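Local atomic coordinates of QdtA (Thermoanaerobacterium thermosaccharolyticum, PDB entry 4O9E), a protein that belongs to the WxcM-like family of the cupin clan, and is a small beta-barrel protein modelled with thymidine-5'-diphosphate and thymine. Residues S52-H57 with D120-Y125; Q58-L63 with L108-S113; K68-I73 with W96-D101. All coordinates share one frame; numbering follows the deposited sequence.

Interaction 1 of 3, residues S52-H57 with D120-Y125. Unlike the reference sequence in segment 52-57: Ser52 (reference Ala). With TYD (thymidine-5'-diphosphate), chain C.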
loop_
_atom_site.group_PDB
_atom_site.type_symbol
_atom_site.label_atom_id
_atom_site.label_comp_id
_atom_site.label_asym_id
_atom_site.label_seq_id
_atom_site.Cartn_x
_atom_site.Cartn_y
_atom_site.Cartn_z
ATOM N N SER A 52 11.574 -3.947 17.522
ATOM C CA SER A 52 12.368 -4.548 16.470
ATOM C C SER A 52 11.643 -5.820 16.039
ATOM O O SER A 52 10.609 -6.184 16.608
ATOM C CB SER A 52 13.693 -5.046 17.040
ATOM O OG SER A 52 14.588 -5.003 15.946
ATOM N N HIS A 53 12.282 -6.510 15.103
ATOM C CA HIS A 53 11.827 -7.821 14.690
ATOM C C HIS A 53 13.000 -8.759 14.570
ATOM O O HIS A 53 14.086 -8.386 14.158
ATOM C CB HIS A 53 11.077 -7.736 13.359
ATOM C CG HIS A 53 9.664 -7.292 13.519
ATOM N ND1 HIS A 53 9.292 -5.968 13.439
ATOM C CD2 HIS A 53 8.526 -7.999 13.715
ATOM C CE1 HIS A 53 7.985 -5.878 13.617
ATOM N NE2 HIS A 53 7.498 -7.092 13.804
ATOM N N LYS A 54 12.736 -10.005 14.932
ATOM C CA LYS A 54 13.718 -11.046 14.720
ATOM C C LYS A 54 13.905 -11.546 13.295
ATOM O O LYS A 54 15.032 -11.759 12.882
ATOM C CB LYS A 54 13.397 -12.243 15.614
ATOM C CG LYS A 54 13.748 -11.897 17.046
ATOM C CD LYS A 54 12.554 -12.037 17.970
ATOM C CE LYS A 54 12.377 -13.463 18.435
ATOM N NZ LYS A 54 11.108 -13.370 19.204
ATOM N N LYS A 55 12.829 -11.786 12.556
ATOM C CA LYS A 55 12.991 -12.402 11.246
ATOM C C LYS A 55 12.325 -11.637 10.109
ATOM O O LYS A 55 12.681 -11.805 8.949
ATOM C CB LYS A 55 12.436 -13.820 11.311
ATOM C CG LYS A 55 13.415 -14.818 11.916
ATOM C CD LYS A 55 12.759 -16.091 12.429
ATOM C CE LYS A 55 11.446 -16.439 11.743
ATOM N NZ LYS A 55 10.375 -16.665 12.758
ATOM N N LEU A 56 11.422 -10.732 10.441
ATOM C CA LEU A 56 10.679 -10.037 9.417
ATOM C C LEU A 56 11.597 -9.131 8.624
ATOM O O LEU A 56 12.455 -8.466 9.204
ATOM C CB LEU A 56 9.595 -9.193 10.052
ATOM C CG LEU A 56 8.648 -8.428 9.115
ATOM C CD1 LEU A 56 7.787 -9.469 8.425
ATOM C CD2 LEU A 56 7.839 -7.490 10.003
ATOM N N HIS A 57 11.294 -9.024 7.335
ATOM C CA HIS A 57 11.853 -7.978 6.478
ATOM C C HIS A 57 10.720 -7.058 6.040
ATOM O O HIS A 57 9.616 -7.518 5.735
ATOM C CB HIS A 57 12.490 -8.572 5.229
ATOM C CG HIS A 57 13.679 -9.419 5.530
ATOM N ND1 HIS A 57 14.960 -8.916 5.563
ATOM C CD2 HIS A 57 13.775 -10.726 5.866
ATOM C CE1 HIS A 57 15.795 -9.866 5.939
ATOM N NE2 HIS A 57 15.097 -10.967 6.134
ATOM N N ASP A 120 7.395 -12.482 16.841
ATOM C CA ASP A 120 8.617 -12.114 16.145
ATOM C C ASP A 120 9.084 -10.746 16.636
ATOM O O ASP A 120 10.192 -10.355 16.286
ATOM C CB ASP A 120 8.337 -12.115 14.629
ATOM C CG ASP A 120 9.584 -11.931 13.798
ATOM O OD1 ASP A 120 10.602 -12.600 14.064
ATOM O OD2 ASP A 120 9.600 -11.043 12.912
ATOM N N TYR A 121 8.208 -9.985 17.292
ATOM C CA TYR A 121 8.500 -8.620 17.725
ATOM C C TYR A 121 9.437 -8.684 18.915
ATOM O O TYR A 121 9.321 -9.606 19.714
ATOM C CB TYR A 121 7.281 -7.876 18.265
ATOM C CG TYR A 121 6.378 -7.233 17.249
ATOM C CD1 TYR A 121 5.588 -8.026 16.436
ATOM C CD2 TYR A 121 6.214 -5.853 17.188
ATOM C CE1 TYR A 121 4.691 -7.474 15.550
ATOM C CE2 TYR A 121 5.310 -5.286 16.308
ATOM C CZ TYR A 121 4.556 -6.100 15.491
ATOM O OH TYR A 121 3.661 -5.605 14.588
ATOM N N ILE A 122 10.357 -7.732 19.018
ATOM C CA ILE A 122 11.012 -7.449 20.289
ATOM C C ILE A 122 10.568 -6.083 20.817
ATOM O O ILE A 122 10.860 -5.047 20.235
ATOM C CB ILE A 122 12.534 -7.489 20.138
ATOM C CG1 ILE A 122 13.017 -8.894 19.798
ATOM C CG2 ILE A 122 13.177 -7.198 21.480
ATOM C CD1 ILE A 122 14.484 -8.932 19.431
ATOM N N ARG A 123 9.748 -6.059 21.856
ATOM C CA ARG A 123 9.179 -4.812 22.365
ATOM C C ARG A 123 9.868 -4.335 23.659
ATOM O O ARG A 123 9.691 -3.202 24.101
ATOM C CB ARG A 123 7.693 -5.034 22.642
ATOM C CG ARG A 123 6.869 -5.426 21.423
ATOM C CD ARG A 123 5.404 -5.450 21.809
ATOM N NE ARG A 123 4.493 -5.607 20.682
ATOM C CZ ARG A 123 4.101 -4.674 19.816
ATOM N NH1 ARG A 123 4.607 -3.446 19.808
ATOM N NH2 ARG A 123 3.207 -5.001 18.890
ATOM N N ASN A 124 10.642 -5.216 24.279
ATOM C CA ASN A 124 11.406 -4.943 25.487
ATOM C C ASN A 124 12.769 -4.409 25.070
ATOM O O ASN A 124 13.594 -5.108 24.479
ATOM C CB ASN A 124 11.561 -6.210 26.324
ATOM C CG ASN A 124 12.460 -6.011 27.540
ATOM O OD1 ASN A 124 13.694 -5.998 27.499
ATOM N ND2 ASN A 124 11.808 -5.867 28.669
ATOM N N TYR A 125 12.986 -3.124 25.332
ATOM C CA TYR A 125 14.229 -2.524 24.897
ATOM C C TYR A 125 15.473 -3.218 25.437
ATOM O O TYR A 125 16.455 -3.317 24.716
ATOM C CB TYR A 125 14.221 -1.032 25.206
ATOM C CG TYR A 125 15.466 -0.338 24.699
ATOM C CD1 TYR A 125 15.599 0.015 23.367
ATOM C CD2 TYR A 125 16.504 -0.009 25.564
ATOM C CE1 TYR A 125 16.732 0.646 22.897
ATOM C CE2 TYR A 125 17.629 0.653 25.116
ATOM C CZ TYR A 125 17.717 1.046 23.799
ATOM O OH TYR A 125 18.833 1.718 23.360
HETATM P PA TYD C . 2.406 -2.236 16.247
HETATM O O1A TYD C . 2.506 -2.663 17.684
HETATM O O2A TYD C . 3.155 -2.932 15.125
HETATM O O3A TYD C . 2.335 -0.659 15.910
HETATM P PB TYD C . 3.525 0.395 15.603
HETATM O O1B TYD C . 3.617 1.128 16.932
HETATM O O2B TYD C . 2.922 1.231 14.514
HETATM O O3B TYD C . 4.778 -0.351 15.194
HETATM O "O5'" TYD C . 0.837 -2.550 16.148
HETATM C "C5'" TYD C . -0.274 -1.955 16.802
HETATM C "C4'" TYD C . -1.336 -3.049 16.892
HETATM O "O4'" TYD C . -1.798 -3.546 15.633
HETATM C "C3'" TYD C . -0.824 -4.289 17.604
HETATM O "O3'" TYD C . -1.826 -4.604 18.564
HETATM C "C2'" TYD C . -0.825 -5.469 16.641
HETATM C "C1'" TYD C . -1.750 -4.975 15.538
HETATM N N1 TYD C . -1.284 -5.402 14.215
HETATM C C2 TYD C . -1.925 -6.334 13.506
HETATM O O2 TYD C . -2.964 -6.853 13.948
HETATM N N3 TYD C . -1.534 -6.673 12.264
HETATM C C4 TYD C . -0.395 -6.153 11.769
HETATM O O4 TYD C . 0.004 -6.540 10.659
HETATM C C5 TYD C . 0.313 -5.208 12.494
HETATM C C5M TYD C . 1.544 -4.528 11.970
HETATM C C6 TYD C . -0.176 -4.832 13.735
HETATM O O HOH W 1 10.478 -14.876 15.186
#

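Interaction 2 of 3, residues Q58-L63 with L108-S113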
loop_
_atom_site.group_PDB
_atom_site.type_symbol
_atom_site.label_atom_id
_atom_site.label_comp_id
_atom_site.label_asym_id
_atom_site.label_seq_id
_atom_site.Cartn_x
_atom_site.Cartn_y
_atom_site.Cartn_z
ATOM N N GLN A 58 10.967 -5.752 6.019
ATOM C CA GLN A 58 9.856 -4.843 5.721
ATOM C C GLN A 58 10.407 -3.609 5.012
ATOM O O GLN A 58 11.615 -3.333 5.068
ATOM C CB GLN A 58 9.036 -4.491 6.977
ATOM C CG GLN A 58 9.881 -3.877 8.078
ATOM C CD GLN A 58 9.404 -4.108 9.503
ATOM O OE1 GLN A 58 10.174 -4.556 10.357
ATOM N NE2 GLN A 58 8.174 -3.738 9.797
ATOM N N VAL A 59 9.512 -2.966 4.274
ATOM C CA VAL A 59 9.763 -1.697 3.613
ATOM C C VAL A 59 8.697 -0.677 4.018
ATOM O O VAL A 59 7.496 -0.971 3.993
ATOM C CB VAL A 59 9.874 -1.917 2.104
ATOM C CG1 VAL A 59 9.937 -0.614 1.310
ATOM C CG2 VAL A 59 11.067 -2.813 1.762
ATOM N N LEU A 60 9.166 0.518 4.384
ATOM C CA LEU A 60 8.345 1.648 4.828
ATOM C C LEU A 60 8.291 2.705 3.744
ATOM O O LEU A 60 9.332 3.026 3.166
ATOM C CB LEU A 60 8.962 2.246 6.105
ATOM C CG LEU A 60 8.374 1.698 7.400
ATOM C CD1 LEU A 60 8.843 0.274 7.658
ATOM C CD2 LEU A 60 8.794 2.471 8.640
ATOM N N ILE A 61 7.091 3.206 3.443
ATOM C CA ILE A 61 6.871 4.178 2.386
ATOM C C ILE A 61 5.857 5.226 2.857
ATOM O O ILE A 61 4.764 4.890 3.324
ATOM C CB ILE A 61 6.304 3.541 1.103
ATOM C CG1 ILE A 61 7.071 2.258 0.802
ATOM C CG2 ILE A 61 6.438 4.467 -0.089
ATOM C CD1 ILE A 61 6.415 1.481 -0.305
ATOM N N CYS A 62 6.230 6.503 2.773
ATOM C CA CYS A 62 5.252 7.541 3.105
ATOM C C CYS A 62 4.574 8.026 1.815
ATOM O O CYS A 62 5.170 8.630 0.916
ATOM C CB CYS A 62 5.917 8.647 3.948
ATOM S SG CYS A 62 4.765 10.007 4.232
ATOM N N LEU A 63 3.301 7.679 1.669
ATOM C CA LEU A 63 2.594 7.988 0.444
ATOM C C LEU A 63 1.993 9.404 0.368
ATOM O O LEU A 63 1.527 9.804 -0.695
ATOM C CB LEU A 63 1.469 6.978 0.251
ATOM C CG LEU A 63 1.736 5.472 0.392
ATOM C CD1 LEU A 63 0.566 4.665 -0.163
ATOM C CD2 LEU A 63 3.033 5.232 -0.349
ATOM N N LEU A 108 1.404 6.133 5.956
ATOM C CA LEU A 108 2.611 5.332 6.024
ATOM C C LEU A 108 2.189 3.888 5.749
ATOM O O LEU A 108 1.407 3.315 6.503
ATOM C CB LEU A 108 3.221 5.365 7.418
ATOM C CG LEU A 108 4.522 4.601 7.649
ATOM C CD1 LEU A 108 5.697 5.054 6.815
ATOM C CD2 LEU A 108 4.981 4.477 9.091
ATOM N N LEU A 109 2.747 3.387 4.659
ATOM C CA LEU A 109 2.517 2.037 4.149
ATOM C C LEU A 109 3.732 1.195 4.501
ATOM O O LEU A 109 4.870 1.663 4.440
ATOM C CB LEU A 109 2.320 2.081 2.643
ATOM C CG LEU A 109 2.252 0.728 1.926
ATOM C CD1 LEU A 109 0.929 0.045 2.203
ATOM C CD2 LEU A 109 2.362 1.053 0.454
ATOM N N VAL A 110 3.457 -0.042 4.901
ATOM C CA VAL A 110 4.481 -1.041 5.127
ATOM C C VAL A 110 4.197 -2.330 4.342
ATOM O O VAL A 110 3.080 -2.836 4.382
ATOM C CB VAL A 110 4.562 -1.366 6.612
ATOM C CG1 VAL A 110 5.640 -2.402 6.837
ATOM C CG2 VAL A 110 4.897 -0.125 7.434
ATOM N N LEU A 111 5.224 -2.811 3.654
ATOM C CA LEU A 111 5.210 -4.072 2.910
ATOM C C LEU A 111 6.007 -5.005 3.803
ATOM O O LEU A 111 7.134 -4.667 4.170
ATOM C CB LEU A 111 5.825 -3.961 1.530
ATOM C CG LEU A 111 5.416 -2.723 0.712
ATOM C CD1 LEU A 111 6.108 -2.724 -0.642
ATOM C CD2 LEU A 111 3.910 -2.708 0.529
ATOM N N ALA A 112 5.421 -6.157 4.117
ATOM C CA ALA A 112 6.055 -7.113 5.006
ATOM C C ALA A 112 6.252 -8.499 4.393
ATOM O O ALA A 112 5.358 -9.015 3.709
ATOM C CB ALA A 112 5.229 -7.225 6.276
ATOM N N SER A 113 7.386 -9.116 4.720
ATOM C CA SER A 113 7.735 -10.446 4.223
ATOM C C SER A 113 7.016 -11.641 4.860
ATOM O O SER A 113 7.125 -12.750 4.314
ATOM C CB SER A 113 9.251 -10.709 4.222
ATOM O OG SER A 113 9.719 -10.791 5.551
#

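Interaction 3 of 3, residues K68-I73 with W96-D101. With TDR (thymine), chain D.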
loop_
_atom_site.group_PDB
_atom_site.type_symbol
_atom_site.label_atom_id
_atom_site.label_comp_id
_atom_site.label_asym_id
_atom_site.label_seq_id
_atom_site.Cartn_x
_atom_site.Cartn_y
_atom_site.Cartn_z
ATOM N N LYS A 68 8.867 10.933 10.342
ATOM C CA LYS A 68 10.258 10.644 10.652
ATOM C C LYS A 68 10.366 9.279 11.309
ATOM O O LYS A 68 9.620 9.016 12.243
ATOM C CB LYS A 68 10.773 11.657 11.667
ATOM C CG LYS A 68 10.866 13.063 11.094
ATOM C CD LYS A 68 11.591 13.992 12.066
ATOM C CE LYS A 68 12.043 15.239 11.338
ATOM N NZ LYS A 68 10.806 15.927 10.895
ATOM N N ILE A 69 11.425 8.559 10.964
ATOM C CA ILE A 69 11.714 7.213 11.468
ATOM C C ILE A 69 13.068 7.268 12.166
ATOM O O ILE A 69 14.112 7.571 11.561
ATOM C CB ILE A 69 11.782 6.176 10.323
ATOM C CG1 ILE A 69 10.606 6.305 9.349
ATOM C CG2 ILE A 69 11.957 4.754 10.834
ATOM C CD1 ILE A 69 9.202 6.133 9.895
ATOM N N ARG A 70 13.007 6.987 13.460
ATOM C CA ARG A 70 14.204 6.905 14.294
ATOM C C ARG A 70 14.590 5.435 14.332
ATOM O O ARG A 70 13.839 4.614 14.869
ATOM C CB ARG A 70 13.952 7.368 15.732
ATOM C CG ARG A 70 15.120 7.153 16.685
ATOM C CD ARG A 70 14.874 7.738 18.075
ATOM N NE ARG A 70 14.419 9.125 17.946
ATOM C CZ ARG A 70 13.195 9.577 18.192
ATOM N NH1 ARG A 70 12.234 8.788 18.671
ATOM N NH2 ARG A 70 12.952 10.858 17.949
ATOM N N LEU A 71 15.772 5.184 13.788
ATOM C CA LEU A 71 16.379 3.870 13.709
ATOM C C LEU A 71 17.597 3.777 14.603
ATOM O O LEU A 71 18.448 4.668 14.622
ATOM C CB LEU A 71 16.864 3.623 12.285
ATOM C CG LEU A 71 15.853 3.811 11.163
ATOM C CD1 LEU A 71 16.605 3.764 9.847
ATOM C CD2 LEU A 71 14.739 2.777 11.265
ATOM N N LYS A 72 17.694 2.659 15.305
ATOM C CA LYS A 72 18.773 2.490 16.265
ATOM C C LYS A 72 19.242 1.064 16.210
ATOM O O LYS A 72 18.420 0.152 16.174
ATOM C CB LYS A 72 18.218 2.683 17.674
ATOM C CG LYS A 72 17.677 4.079 17.927
ATOM C CD LYS A 72 17.008 4.244 19.285
ATOM C CE LYS A 72 17.873 3.652 20.386
ATOM N NZ LYS A 72 17.691 4.536 21.563
ATOM N N ILE A 73 20.552 0.905 16.262
ATOM C CA ILE A 73 21.163 -0.359 16.623
ATOM C C ILE A 73 22.210 0.067 17.656
ATOM O O ILE A 73 22.438 1.268 17.797
ATOM C CB ILE A 73 21.798 -1.034 15.396
ATOM C CG1 ILE A 73 22.929 -0.212 14.784
ATOM C CG2 ILE A 73 20.758 -1.257 14.303
ATOM C CD1 ILE A 73 23.802 -0.939 13.784
ATOM N N TRP A 96 16.022 -1.333 15.743
ATOM C CA TRP A 96 14.977 -0.831 16.618
ATOM C C TRP A 96 14.346 0.371 15.936
ATOM O O TRP A 96 15.002 1.216 15.338
ATOM C CB TRP A 96 15.547 -0.545 18.016
ATOM C CG TRP A 96 14.572 0.089 19.002
ATOM C CD1 TRP A 96 14.259 1.426 19.103
ATOM C CD2 TRP A 96 13.763 -0.576 19.974
ATOM N NE1 TRP A 96 13.292 1.623 20.057
ATOM C CE2 TRP A 96 13.029 0.427 20.663
ATOM C CE3 TRP A 96 13.635 -1.904 20.386
ATOM C CZ2 TRP A 96 12.122 0.132 21.670
ATOM C CZ3 TRP A 96 12.777 -2.185 21.422
ATOM C CH2 TRP A 96 12.037 -1.176 22.065
ATOM N N ARG A 97 13.025 0.472 15.913
ATOM C CA ARG A 97 12.551 1.721 15.348
ATOM C C ARG A 97 11.444 2.440 16.104
ATOM O O ARG A 97 10.645 1.809 16.787
ATOM C CB ARG A 97 12.093 1.532 13.914
ATOM C CG ARG A 97 10.867 0.660 13.746
ATOM C CD ARG A 97 10.348 0.899 12.342
ATOM N NE ARG A 97 9.004 0.362 12.165
ATOM C CZ ARG A 97 8.756 -0.934 12.068
ATOM N NH1 ARG A 97 9.794 -1.763 12.107
ATOM N NH2 ARG A 97 7.502 -1.338 11.890
ATOM N N GLU A 98 11.348 3.738 15.824
ATOM C CA GLU A 98 10.306 4.574 16.401
ATOM C C GLU A 98 9.924 5.540 15.294
ATOM O O GLU A 98 10.727 5.851 14.421
ATOM C CB GLU A 98 10.774 5.272 17.681
ATOM C CG GLU A 98 11.286 4.355 18.784
ATOM C CD GLU A 98 12.212 5.025 19.794
ATOM O OE1 GLU A 98 12.307 6.263 19.716
ATOM O OE2 GLU A 98 12.848 4.343 20.637
ATOM N N MET A 99 8.646 5.893 15.247
ATOM C CA MET A 99 8.145 6.758 14.183
ATOM C C MET A 99 7.452 7.970 14.808
ATOM O O MET A 99 6.683 7.842 15.764
ATOM C CB MET A 99 7.169 5.974 13.313
ATOM C CG MET A 99 7.814 4.706 12.759
ATOM S SD MET A 99 7.356 3.232 13.686
ATOM C CE MET A 99 5.769 3.001 12.885
ATOM N N PHE A 100 7.742 9.155 14.291
ATOM C CA PHE A 100 7.189 10.326 14.958
ATOM C C PHE A 100 7.052 11.436 13.940
ATOM O O PHE A 100 7.523 11.311 12.808
ATOM C CB PHE A 100 8.017 10.694 16.191
ATOM C CG PHE A 100 9.389 11.207 15.874
ATOM C CD1 PHE A 100 9.656 12.564 15.889
ATOM C CD2 PHE A 100 10.422 10.333 15.601
ATOM C CE1 PHE A 100 10.917 13.038 15.580
ATOM C CE2 PHE A 100 11.679 10.803 15.287
ATOM C CZ PHE A 100 11.939 12.156 15.299
ATOM N N ASP A 101 6.401 12.516 14.364
ATOM C CA ASP A 101 6.280 13.680 13.501
ATOM C C ASP A 101 5.480 13.359 12.240
ATOM O O ASP A 101 5.740 13.877 11.154
ATOM C CB ASP A 101 7.648 14.248 13.132
ATOM C CG ASP A 101 8.117 15.313 14.116
ATOM O OD1 ASP A 101 7.683 15.290 15.289
ATOM O OD2 ASP A 101 8.959 16.110 13.658
HETATM N N1 TDR D . 14.488 3.647 25.919
HETATM C C2 TDR D . 13.630 3.468 24.914
HETATM O O2 TDR D . 12.542 2.882 25.112
HETATM N N3 TDR D . 13.943 3.915 23.695
HETATM C C4 TDR D . 15.097 4.548 23.461
HETATM O O4 TDR D . 15.261 4.919 22.279
HETATM C C5 TDR D . 16.077 4.756 24.568
HETATM C CM5 TDR D . 17.428 5.426 24.562
HETATM C C6 TDR D . 15.673 4.257 25.795
#

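Interaction 1 of 3, residues S52-H57 with D120-Y125
His53 and Tyr121 meet ring to ring, edge to face. The edge atom is His53 NE2, which sits over the centre of the tyrosine face and 3.3 Å from Tyr121 CE1. The side chains run side by side and point the same way, yet their planes are 54° apart. Beyond the ring, Tyr121 OH donates to O2A of thymidine-5'-diphosphate at 2.8 Å, with that oxygen at the ring edge. Tyr121 CD2 also lies over one face of the Arg123 guanidinium. Arg123 NH2 then bonds O1A of the same ligand at 2.7 Å.

Asp120 grips the turn after strand 47-53. With CG anti to the backbone N (chi1 -172°), its carboxylate reaches the amides there. OD1 of Asp120 accepts from Lys55 N at 2.8 Å on its syn lone pair. OD2 of Asp120 is met by Leu56 N at 3.1 Å, also on the syn side. Asp120 OD2 further lies at the edge of the His53 ring, 3.3 Å from His53 CD2. The Lys54 side chain crosses that of Ile122 at about a right angle, with Lys54 CD 3.7 Å from Ile122 CG1, while Lys54 NZ is held by Thr119 O.

Ser52 and Ile122 form a hydrogen-bonded antiparallel pair. It joins edge strand 121-122 to strand 47-53, and Tyr128 of helix 125-136 packs on both residues.

Interaction 2 of 3, residues Q58-L63 with L108-S113
Val110 lies across from Leu60 as a non-hydrogen-bonded antiparallel pair. Val110 CB faces the backbone, 4.0 Å from Val59 O. From there the side chain forks. CG1 stands anti to the backbone N (chi1 -180°) and leans toward Gln58: CG1 of Val110 is 3.7 Å from Val59 O and 4.0 Å from Gln58 CB. Val110 CG2 takes the place beside the backbone N and turns to the leucine, 3.9 Å from Leu60 CG. The side chains of Val110 and Leu60 run side by side and point the same way. One valine thus fills the space between two residues of the facing strand.

The opposite face of the pair is made of aliphatic side chains. Leu109 CD2 touches two methyls, 4.1 Å from Ile61 CD1 and 4.1 Å from Leu63 CD1. Ile61 CD1 also reaches Leu111.

Four backbone bonds hold the strands together, two each for the pairs Val59 with Leu111 and Ile61 with Leu109. The shortest joins Leu109 N to Ile61 O at 2.8 Å.

The two faces serve different neighbours. Gln58, Leu60 and Leu108 look inward to Arg97, Ile69 and Met99 of the other sheet. Ile61, Leu109 and Leu111 pack on Tyr38 and Val36 of the second subunit. As in the cupin beta-barrel, the inner face looks into the space between two antiparallel sheets, and here the outer face forms part of the dimer interface.

Interaction 3 of 3, residues K68-I73 with W96-D101
Strands 68-73 and 96-100 run antiparallel at 161°, with paired backbone bonds at Lys68 with Phe100, Arg70 with Glu98 and Lys72 with Trp96. The side chains of these three pairs share one face of the sheet. The Phe100 ring lies between the Lys68 methylenes and the Arg70 guanidinium. Lys68 CB makes a CH-pi contact over one face, 3.9 Å from the ring centroid. Arg70 NH2 lies over the other, a close and probably strained 3.0 Å from Phe100 CE2, with guanidinium and ring planes only 16° apart. Arg70 bends at chi3 (-50°), and its NH1 forms a salt bridge with Glu98 OE1 at 2.7 Å. The oxygen sits in the guanidinium plane.

This face belongs to the second sheet of the cupin barrel and points away from the barrel interior. On the inner face, Ile69 CD1 presses on Met99 CG at 3.5 Å, a tight contact.

The carboxylate of Glu98 also works at its other oxygen. Trp96 NE1 donates to Glu98 OE2 at 2.8 Å, nearly in the indole plane, and so helps fix the carboxylate. Thymine sits beside it. Its N3 donates to Glu98 OE2 at 3.3 Å, while Lys72 NZ donates to its O4 at 2.6 Å. Lys72 runs alongside Trp96, its CD 3.9 Å from Trp96 CD1. At the far end, Lys68 NZ makes a weak salt bridge with Asp101 OD2.

Overall arrangement
From the N terminus, the chain runs through 52-57, 58-63 and 68-73, then returns through 96-101, 108-113 and 120-125 in reverse order. The contacts are therefore fully nested and none cross. Interaction 3 closes the innermost loop, interaction 2 the next, and interaction 1 the outermost. Interactions 1 and 3 lie in one sheet, where strands 47-53 and 96-100 are neighbours. Interaction 2 lies in the other. Side chains of interactions 2 and 3 meet between the two sheets. His57 O and Ser113 N link interactions 1 and 2. Tyr125, at the start of the C-terminal helix, packs on Trp96 of interaction 3.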